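Local coordinates for designed helical repeat protein (Synthetic construct, PDB 5CWQ) that has no assigned biological function but folds, as a de novo designed construct, into a stack of antiparallel helices, at residues V92-L97 with L150-I155; Q128-E133 with A158-A163; R185-E190 with Q215-A220. One frame throughout, in Å; residues are numbered along the deposited sequence. Where two conformers were deposited one is given.

Followed from the N terminus, the chain opens interaction 1 on helix 90-114, turns back through helix 117-144, where interaction 2 opens, and returns along helix 147-171. That helix closes both: 150-155 completes interaction 1 after 52 intervening residues, and 158-163 completes interaction 2 after 24, so the two cross along the chain. Interaction 3 follows in series, joining helix 174-201 to helix 204-230 across another 24 residues. Interactions 2 and 3 are hairpin contacts between successive antiparallel helices, whereas interaction 1 brings two nearly parallel helices into direct contact, skipping the one that lies between them in sequence. Helix 147-171 also packs on 215-220, chiefly through Leu216, and so connects all three.

Interaction 1: residues V92-L97 with L150-I155; sequences VLALAL and LALALI
Ala94 and Leu152 meet through aliphatic carbon alone; neither segment contains an aromatic ring, side-chain amide or carboxylate, so there are no flat side-chain groups whose faces or edges could be covered. The Ala94 methyl points across the interface, and its CB comes to 3.6 Å from Leu152 CB, beside the leucine's stem. The same methyl lies over the backbone of the second helix, with Ala94 CB 4.2 Å from Ala153 N. Leu95 reaches the contact from a less direct position. Its CB leaves the helix facing away from 150-155, but with CG beside the backbone N and anti to the carbonyl carbon (chi1 -68°) the branch swings back. Leu95 CD2 then faces both methyls at the end of Leu152, 4.0 Å from CD2 and 4.1 Å from CD1, the two side chains meeting at a slant. Leu95 also touches Ala37 and Ile41 of helix 33-57, which extends the apolar layer to a third helix.

Small residues permit the close approach: Ala94 CA and Ala153 CA are 5.3 Å apart, and the local axes, 8.4 Å apart, run nearly parallel at 17°. A disulfide between Cys112 and Cys170 joins the same two helices near their C-terminal ends. Such parallel packing between alternate helices of an antiparallel stack is characteristic of alpha-helical repeat folds, here a designed one.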
# COMPACT_ATOMS: atom_id res chain seq x y z
N VAL A 92 -7.69 13.78 0.05
CA VAL A 92 -6.38 13.80 -0.60
C VAL A 92 -5.34 13.16 0.32
O VAL A 92 -4.46 12.44 -0.15
CB VAL A 92 -5.95 15.24 -0.95
CG1 VAL A 92 -4.54 15.27 -1.53
CG2 VAL A 92 -6.94 15.86 -1.93
N LEU A 93 -5.45 13.42 1.61
CA LEU A 93 -4.54 12.82 2.58
C LEU A 93 -4.61 11.30 2.50
O LEU A 93 -3.58 10.63 2.42
CB LEU A 93 -4.87 13.28 4.01
CG LEU A 93 -4.08 12.62 5.14
CD1 LEU A 93 -2.58 12.81 4.97
CD2 LEU A 93 -4.55 13.16 6.49
N ALA A 94 -5.82 10.76 2.51
CA ALA A 94 -6.03 9.32 2.46
C ALA A 94 -5.45 8.74 1.17
O ALA A 94 -4.81 7.68 1.19
CB ALA A 94 -7.51 8.99 2.57
N LEU A 95 -5.67 9.43 0.06
CA LEU A 95 -5.13 9.00 -1.23
C LEU A 95 -3.60 9.00 -1.21
O LEU A 95 -2.97 8.08 -1.75
CB LEU A 95 -5.65 9.91 -2.35
CG LEU A 95 -7.15 9.81 -2.64
CD1 LEU A 95 -7.62 11.00 -3.44
CD2 LEU A 95 -7.46 8.51 -3.37
N ALA A 96 -3.01 10.02 -0.60
CA ALA A 96 -1.56 10.10 -0.48
C ALA A 96 -1.02 8.94 0.34
O ALA A 96 0.03 8.38 0.02
CB ALA A 96 -1.15 11.43 0.13
N LEU A 97 -1.74 8.58 1.40
CA LEU A 97 -1.32 7.49 2.27
C LEU A 97 -1.38 6.15 1.54
O LEU A 97 -0.57 5.26 1.80
CB LEU A 97 -2.19 7.45 3.53
CG LEU A 97 -2.00 8.61 4.50
CD1 LEU A 97 -3.02 8.54 5.63
CD2 LEU A 97 -0.58 8.64 5.07
N LEU A 150 -13.01 7.07 5.01
CA LEU A 150 -12.82 5.92 5.87
C LEU A 150 -12.34 4.72 5.05
O LEU A 150 -11.35 4.08 5.40
CB LEU A 150 -14.11 5.56 6.61
CG LEU A 150 -14.11 4.24 7.39
CD1 LEU A 150 -12.97 4.18 8.38
CD2 LEU A 150 -15.44 4.04 8.10
N ALA A 151 -13.03 4.45 3.96
CA ALA A 151 -12.70 3.32 3.11
C ALA A 151 -11.31 3.47 2.50
O ALA A 151 -10.57 2.49 2.37
CB ALA A 151 -13.75 3.15 2.01
N LEU A 152 -10.94 4.70 2.14
CA LEU A 152 -9.62 4.95 1.57
C LEU A 152 -8.54 4.71 2.61
O LEU A 152 -7.51 4.10 2.31
CB LEU A 152 -9.53 6.38 1.04
CG LEU A 152 -10.36 6.66 -0.22
CD1 LEU A 152 -10.41 8.15 -0.51
CD2 LEU A 152 -9.81 5.89 -1.41
N ALA A 153 -8.77 5.18 3.83
CA ALA A 153 -7.84 4.96 4.92
C ALA A 153 -7.67 3.47 5.19
O ALA A 153 -6.57 3.02 5.50
CB ALA A 153 -8.32 5.68 6.19
N LEU A 154 -8.74 2.69 5.06
CA LEU A 154 -8.67 1.26 5.32
C LEU A 154 -7.82 0.55 4.27
O LEU A 154 -7.14 -0.44 4.57
CB LEU A 154 -10.08 0.64 5.36
CG LEU A 154 -10.94 1.01 6.57
CD1 LEU A 154 -12.34 0.45 6.42
CD2 LEU A 154 -10.31 0.53 7.88
N ILE A 155 -7.86 1.05 3.04
CA ILE A 155 -7.02 0.52 1.97
C ILE A 155 -5.55 0.78 2.31
O ILE A 155 -4.71 -0.12 2.19
CB ILE A 155 -7.37 1.16 0.60
CG1 ILE A 155 -8.78 0.75 0.18
CG2 ILE A 155 -6.37 0.74 -0.47
CD1 ILE A 155 -9.33 1.54 -1.00

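Interaction 2: residues Q128-E133 with A158-A163; sequences QRVLEE and ALAVLA
Val130 and Leu131 form the apolar ridge that 128-133 presents to Ala160 and Val161. Earlier in the segment, Gln128 sends its CB away from the second helix and turns its amide to Glu132, one helical turn on. Gln128 NE2 donates to Glu132 OE2 over 3.2 Å in a nearly straight bond (173°); the acceptor lies in the amide plane, while the donor arrives on the anti side of the carboxylate and tilted from its plane.

Val130 is the first residue to touch 158-163. Its CG1 stands between the backbone N and the carbonyl carbon (chi1 65°), which directs this methyl at the Ala160 methyl, 3.7 Å from CG1 to CB. Leu131 flanks the same alanine with its stem, Leu131 CB lying 3.9 Å from Ala160 CB. Beyond that, Leu131 CD1 comes to 4.2 Å from Val161 CG2, a looser touch, and Asp183 of helix 174-201 packs against both of these side chains. At the end of the segment Glu133 looks elsewhere, its OE1 forming a salt bridge with Arg85.

The local axes are antiparallel (157°) and approach to 8.6 Å, with Leu131 and Ala160 nearest in the backbone. Because every side-chain contact across this buried interface is carbon on carbon, the pairing rests on shape and the exclusion of water, while the polar side-chain bonds of this segment, Gln128 to Glu132 and Glu133 to Arg85, are made away from 158-163.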
# COMPACT_ATOMS: atom_id res chain seq x y z
N GLN A 128 4.97 0.40 9.42
CA GLN A 128 4.39 0.64 10.74
C GLN A 128 3.99 2.11 10.87
O GLN A 128 2.95 2.43 11.44
CB GLN A 128 5.38 0.26 11.84
CG GLN A 128 4.83 0.41 13.26
CD GLN A 128 3.61 -0.46 13.51
OE1 GLN A 128 3.51 -1.57 12.99
NE2 GLN A 128 2.69 0.05 14.32
N ARG A 129 4.82 3.00 10.33
CA ARG A 129 4.55 4.44 10.38
C ARG A 129 3.26 4.79 9.65
O ARG A 129 2.36 5.40 10.23
CB ARG A 129 5.71 5.23 9.77
CG ARG A 129 6.94 5.34 10.66
CD ARG A 129 8.11 5.94 9.88
NE ARG A 129 9.35 5.98 10.66
CZ ARG A 129 10.52 6.35 10.17
NH1 ARG A 129 10.64 6.71 8.90
NH2 ARG A 129 11.59 6.36 10.95
N VAL A 130 3.17 4.41 8.38
CA VAL A 130 2.02 4.75 7.56
C VAL A 130 0.76 4.09 8.12
O VAL A 130 -0.34 4.64 8.02
CB VAL A 130 2.23 4.35 6.08
CG1 VAL A 130 2.34 2.84 5.94
CG2 VAL A 130 1.11 4.90 5.21
N LEU A 131 0.93 2.91 8.71
CA LEU A 131 -0.17 2.21 9.37
C LEU A 131 -0.76 3.08 10.47
O LEU A 131 -1.98 3.24 10.57
CB LEU A 131 0.32 0.88 9.95
CG LEU A 131 -0.64 0.16 10.91
CD1 LEU A 131 -1.93 -0.19 10.20
CD2 LEU A 131 0.03 -1.09 11.47
N GLU A 132 0.10 3.65 11.30
CA GLU A 132 -0.33 4.50 12.40
C GLU A 132 -1.01 5.76 11.88
O GLU A 132 -2.03 6.19 12.41
CB GLU A 132 0.85 4.85 13.30
CG GLU A 132 1.39 3.66 14.08
CD GLU A 132 2.73 3.94 14.74
OE1 GLU A 132 3.26 5.06 14.59
OE2 GLU A 132 3.26 3.02 15.41
N GLU A 133 -0.44 6.35 10.83
CA GLU A 133 -1.02 7.55 10.23
C GLU A 133 -2.40 7.25 9.64
O GLU A 133 -3.34 8.02 9.83
CB GLU A 133 -0.10 8.12 9.15
CG GLU A 133 1.22 8.66 9.68
CD GLU A 133 2.03 9.37 8.61
OE1 GLU A 133 1.45 10.18 7.86
OE2 GLU A 133 3.25 9.11 8.52
N ALA A 158 -4.57 -1.63 5.01
CA ALA A 158 -4.41 -2.99 4.52
C ALA A 158 -3.10 -3.16 3.75
O ALA A 158 -2.41 -4.17 3.90
CB ALA A 158 -5.61 -3.38 3.65
N LEU A 159 -2.76 -2.17 2.93
CA LEU A 159 -1.50 -2.20 2.20
C LEU A 159 -0.32 -2.22 3.16
O LEU A 159 0.66 -2.95 2.96
CB LEU A 159 -1.39 -1.00 1.26
CG LEU A 159 -2.30 -1.01 0.03
CD1 LEU A 159 -2.30 0.35 -0.63
CD2 LEU A 159 -1.87 -2.09 -0.96
N ALA A 160 -0.42 -1.43 4.22
CA ALA A 160 0.63 -1.36 5.23
C ALA A 160 0.80 -2.70 5.94
O ALA A 160 1.91 -3.15 6.18
CB ALA A 160 0.33 -0.26 6.24
N VAL A 161 -0.33 -3.34 6.27
CA VAL A 161 -0.30 -4.63 6.93
C VAL A 161 0.24 -5.69 5.98
O VAL A 161 0.90 -6.64 6.40
CB VAL A 161 -1.70 -5.03 7.44
CG1 VAL A 161 -1.71 -6.46 7.97
CG2 VAL A 161 -2.15 -4.07 8.53
N LEU A 162 -0.04 -5.52 4.69
CA LEU A 162 0.52 -6.40 3.66
C LEU A 162 2.04 -6.30 3.66
O LEU A 162 2.74 -7.30 3.54
CB LEU A 162 -0.03 -6.03 2.28
CG LEU A 162 -0.87 -7.08 1.55
CD1 LEU A 162 -1.34 -6.53 0.21
CD2 LEU A 162 -0.10 -8.37 1.35
N ALA A 163 2.54 -5.07 3.78
CA ALA A 163 3.97 -4.83 3.79
C ALA A 163 4.61 -5.46 5.02
O ALA A 163 5.69 -6.04 4.95
CB ALA A 163 4.26 -3.34 3.73

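Interaction 3: residues R185-E190 with Q215-A220; sequences RRVEEE and QLAREA
Ala217 receives two neighbours from 185-190 on its single methyl. Val187 CG1, which the rotation about chi1 (63°) turns to the interface, presses on Ala217 CB at 3.5 Å, a tight carbon pair. Glu188 CB adds a second contact, 3.7 Å from Ala217 CB. The extended remainder of Glu188 runs on toward Arg218 and crosses its aliphatic stem, with Glu188 OE2 3.3 Å from Arg218 CG. The carboxylate stands steeply to the guanidinium (82° between planes), and OE2 lies near the guanidinium plane at its edge. Even so, Glu188 OE2 and Arg218 NE are 4.2 Å apart, too far for a salt bridge, and Arg218 has a second conformer, so details of this pairing remain doubtful.

In the conformer described, Arg218 bends at chi3 and NH1 donates to Gln215 OE1 on its own helix, 2.9 Å away. A long, weak ion pair also relates Glu188 to Arg221. With an alanine in place of Glu188, Arg218 and Arg221 would probably lose a nearby compensating charge and the Arg218 stem its cover.

The two helices run antiparallel, their local axes 8.3 Å apart. Both rest on helix 147-171: Val187 touches Ile157 and Glu190 touches Leu154, Leu216 packs on Ala158 and Leu162, and a Cys169-Cys227 disulfide joins helix 204-230 to that same neighbour.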
# COMPACT_ATOMS: atom_id res chain seq x y z
N ARG A 185 -6.71 -9.27 10.46
CA ARG A 185 -8.04 -9.70 10.88
C ARG A 185 -8.90 -8.50 11.26
O ARG A 185 -10.08 -8.44 10.91
CB ARG A 185 -7.96 -10.67 12.06
CG ARG A 185 -7.48 -12.07 11.69
CD ARG A 185 -8.31 -13.14 12.39
NE ARG A 185 -9.67 -13.19 11.87
CZ ARG A 185 -10.64 -13.96 12.37
NH1 ARG A 185 -10.39 -14.76 13.40
NH2 ARG A 185 -11.85 -13.94 11.83
N ARG A 186 -8.31 -7.55 11.97
CA ARG A 186 -9.04 -6.38 12.43
C ARG A 186 -9.49 -5.53 11.25
O ARG A 186 -10.66 -5.16 11.15
CB ARG A 186 -8.18 -5.56 13.39
CG ARG A 186 -8.98 -4.59 14.26
CD ARG A 186 -8.10 -3.83 15.24
NE ARG A 186 -7.27 -4.72 16.05
CZ ARG A 186 -5.99 -5.02 15.79
NH1 ARG A 186 -5.37 -4.51 14.74
NH2 ARG A 186 -5.34 -5.85 16.60
N VAL A 187 -8.57 -5.22 10.34
CA VAL A 187 -8.89 -4.35 9.22
C VAL A 187 -9.85 -5.05 8.26
O VAL A 187 -10.68 -4.41 7.63
CB VAL A 187 -7.61 -3.90 8.47
CG1 VAL A 187 -6.89 -5.08 7.86
CG2 VAL A 187 -7.96 -2.87 7.39
N GLU A 188 -9.73 -6.38 8.16
CA GLU A 188 -10.65 -7.14 7.33
C GLU A 188 -12.08 -6.99 7.82
O GLU A 188 -13.00 -6.75 7.04
CB GLU A 188 -10.26 -8.62 7.31
CG GLU A 188 -11.18 -9.48 6.45
CD GLU A 188 -10.80 -10.95 6.49
OE1 GLU A 188 -9.70 -11.27 6.99
OE2 GLU A 188 -11.61 -11.78 6.02
N GLU A 189 -12.27 -7.12 9.13
CA GLU A 189 -13.60 -7.02 9.73
C GLU A 189 -14.15 -5.60 9.57
O GLU A 189 -15.32 -5.42 9.26
CB GLU A 189 -13.55 -7.41 11.21
CG GLU A 189 -14.92 -7.46 11.87
CD GLU A 189 -14.86 -7.88 13.33
OE1 GLU A 189 -13.75 -8.22 13.81
OE2 GLU A 189 -15.92 -7.88 14.00
N GLU A 190 -13.29 -4.60 9.77
CA GLU A 190 -13.69 -3.21 9.60
C GLU A 190 -14.13 -2.95 8.16
O GLU A 190 -15.15 -2.31 7.92
CB GLU A 190 -12.54 -2.27 9.96
CG GLU A 190 -12.20 -2.24 11.44
CD GLU A 190 -11.01 -1.35 11.74
OE1 GLU A 190 -11.13 -0.11 11.57
OE2 GLU A 190 -9.96 -1.88 12.15
N GLN A 215 -10.05 -7.44 0.71
CA GLN A 215 -9.31 -8.47 -0.01
C GLN A 215 -7.80 -8.32 0.18
O GLN A 215 -7.07 -9.31 0.18
CB GLN A 215 -9.65 -8.44 -1.50
CG GLN A 215 -11.09 -8.81 -1.80
CD GLN A 215 -11.48 -10.17 -1.25
OE1 GLN A 215 -10.67 -11.10 -1.23
NE2 GLN A 215 -12.71 -10.29 -0.78
N LEU A 216 -7.33 -7.09 0.34
CA LEU A 216 -5.94 -6.84 0.66
C LEU A 216 -5.62 -7.43 2.03
O LEU A 216 -4.57 -8.04 2.24
CB LEU A 216 -5.63 -5.35 0.63
CG LEU A 216 -5.61 -4.71 -0.76
CD1 LEU A 216 -5.75 -3.20 -0.65
CD2 LEU A 216 -4.33 -5.08 -1.51
N ALA A 217 -6.54 -7.24 2.97
CA ALA A 217 -6.38 -7.76 4.32
C ALA A 217 -6.38 -9.29 4.33
O ALA A 217 -5.61 -9.91 5.07
CB ALA A 217 -7.48 -7.23 5.22
N ARG A 218 -7.23 -9.89 3.50
CA ARG A 218 -7.31 -11.34 3.40
C ARG A 218 -6.01 -11.92 2.84
O ARG A 218 -5.56 -12.97 3.29
CB ARG A 218 -8.49 -11.77 2.52
CG ARG A 218 -9.85 -11.59 3.19
CD ARG A 218 -11.00 -12.07 2.30
NE ARG A 218 -11.06 -13.53 2.21
CZ ARG A 218 -10.76 -14.26 1.13
NH1 ARG A 218 -10.36 -13.68 0.00
NH2 ARG A 218 -10.86 -15.58 1.19
N GLU A 219 -5.42 -11.23 1.87
CA GLU A 219 -4.16 -11.68 1.29
C GLU A 219 -3.05 -11.61 2.34
O GLU A 219 -2.19 -12.50 2.41
CB GLU A 219 -3.77 -10.85 0.07
CG GLU A 219 -2.38 -11.23 -0.48
CD GLU A 219 -2.06 -10.59 -1.82
OE1 GLU A 219 -2.99 -10.33 -2.61
OE2 GLU A 219 -0.86 -10.36 -2.09
N ALA A 220 -3.06 -10.55 3.14
CA ALA A 220 -2.07 -10.38 4.19
C ALA A 220 -2.14 -11.53 5.19
O ALA A 220 -1.12 -12.07 5.61
CB ALA A 220 -2.28 -9.05 4.91